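Long-range contact in signal transduction protein PmrD (Escherichia coli, PDB 4HN7), which binds the phosphorylated response regulator BasR, promoting transcription of BasR-activated genes and so inducing polymyxin resistance in some natural isolates: residues 51-55 with 63-67. Residues are numbered along the deposited sequence; the frame is centred on the assembly and turned at random.
Sequences NALYC and TVKVL
Tyr54 and Val64 face each other as the hydrogen-bonded pair of an antiparallel beta hairpin, built from strands 53-56 and 63-71 within the closed antiparallel barrel of PmrD. Two backbone bonds join them: Tyr54 N donates to Val64 O at 3.0 Å, and Val64 N returns one to Tyr54 O at 2.9 Å. A third, from Val66 N to Ala52 O (3.1 Å), is nearly straight at 167° and carries the ladder one residue beyond the strand, into the turn where Ala52 has a positive phi (61°). The same carbonyls also receive CA-H...O contacts, the shortest between Thr63 CA and Tyr54 O at 3.2 Å.

Apolar packing divides between the two sheet faces. Leu53, Cys55, Thr63 and Lys65 share one of them. With CG anti to the backbone N (chi1 -159°), Leu53 turns CD1 toward the partner strand, 4.1 Å from Thr63 CB. Across the dimer, Leu53 packs on Leu49 of the second subunit and Thr63 on the Thr63 of that subunit, so a branched aliphatic chain and a compact beta-branched one suit this buried dimer contact. Lys65 lends its aliphatic stem, while its amino end extends away from strand 53-56.

On the other face, Val64 also meets Leu46 and Val34 of the flanking strands, a fitting place for a small branched residue. Tyr54, partly exposed, bridges diagonally to Val66 and offers the broad apolar surface of its ring: Val66 CG2 meets the ring obliquely, 3.9 Å from both CD1 and CE1 of Tyr54.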
# COMPACT_ATOMS: atom_id res chain seq x y z
N ASN A 51 11.55 -0.60 3.57
CA ASN A 51 12.18 -1.60 4.39
C ASN A 51 11.08 -2.57 4.65
O ASN A 51 10.11 -2.18 5.28
CB ASN A 51 12.69 -1.02 5.74
CG ASN A 51 14.03 -0.27 5.62
OD1 ASN A 51 14.99 -0.64 6.30
ND2 ASN A 51 14.09 0.79 4.81
N ALA A 52 11.18 -3.79 4.12
CA ALA A 52 10.11 -4.81 4.33
C ALA A 52 8.73 -4.44 3.79
O ALA A 52 7.78 -5.12 4.07
CB ALA A 52 10.01 -5.16 5.79
N LEU A 53 8.62 -3.36 3.02
CA LEU A 53 7.40 -3.03 2.32
C LEU A 53 7.67 -3.30 0.85
O LEU A 53 8.70 -2.93 0.30
CB LEU A 53 7.01 -1.58 2.56
CG LEU A 53 5.56 -1.29 2.29
CD1 LEU A 53 4.64 -2.03 3.19
CD2 LEU A 53 5.29 0.17 2.47
N TYR A 54 6.76 -4.06 0.24
CA TYR A 54 6.88 -4.60 -1.12
C TYR A 54 5.58 -4.28 -1.81
O TYR A 54 4.61 -3.98 -1.16
CB TYR A 54 7.12 -6.12 -1.08
CG TYR A 54 8.55 -6.47 -0.76
CD1 TYR A 54 8.97 -6.58 0.51
CD2 TYR A 54 9.48 -6.67 -1.73
CE1 TYR A 54 10.29 -6.88 0.83
CE2 TYR A 54 10.80 -6.97 -1.43
CZ TYR A 54 11.19 -7.06 -0.12
OH TYR A 54 12.48 -7.34 0.26
N CYS A 55 5.56 -4.27 -3.12
CA CYS A 55 4.31 -4.19 -3.81
C CYS A 55 4.17 -5.43 -4.68
O CYS A 55 5.13 -6.13 -4.95
CB CYS A 55 4.19 -2.88 -4.58
SG CYS A 55 5.51 -2.45 -5.72
N THR A 63 0.36 -3.10 -1.44
CA THR A 63 1.52 -3.34 -0.67
C THR A 63 1.40 -4.58 0.15
O THR A 63 0.31 -5.12 0.34
CB THR A 63 1.76 -2.15 0.21
OG1 THR A 63 0.56 -1.93 0.89
CG2 THR A 63 2.02 -0.92 -0.60
N VAL A 64 2.56 -5.12 0.55
CA VAL A 64 2.64 -6.23 1.49
C VAL A 64 3.79 -6.01 2.46
O VAL A 64 4.80 -5.45 2.08
CB VAL A 64 2.76 -7.64 0.85
CG1 VAL A 64 2.64 -7.61 -0.63
CG2 VAL A 64 4.03 -8.33 1.24
N LYS A 65 3.61 -6.44 3.72
CA LYS A 65 4.59 -6.21 4.81
C LYS A 65 5.13 -7.58 5.04
O LYS A 65 4.33 -8.52 5.14
CB LYS A 65 3.90 -5.69 6.08
CG LYS A 65 4.59 -4.55 6.88
CD LYS A 65 3.64 -3.94 7.96
CE LYS A 65 3.78 -2.41 8.22
NZ LYS A 65 2.61 -1.60 8.81
N VAL A 66 6.45 -7.72 5.03
CA VAL A 66 7.10 -8.96 5.41
C VAL A 66 7.23 -8.95 6.90
O VAL A 66 7.85 -8.10 7.43
CB VAL A 66 8.50 -9.09 4.85
CG1 VAL A 66 9.17 -10.29 5.42
CG2 VAL A 66 8.47 -9.24 3.36
N LEU A 67 6.63 -9.91 7.56
CA LEU A 67 6.66 -10.02 8.98
C LEU A 67 7.85 -10.84 9.43
O LEU A 67 8.41 -10.60 10.49
CB LEU A 67 5.36 -10.67 9.45
CG LEU A 67 4.15 -9.79 9.14
CD1 LEU A 67 2.91 -10.41 9.74
CD2 LEU A 67 4.28 -8.39 9.68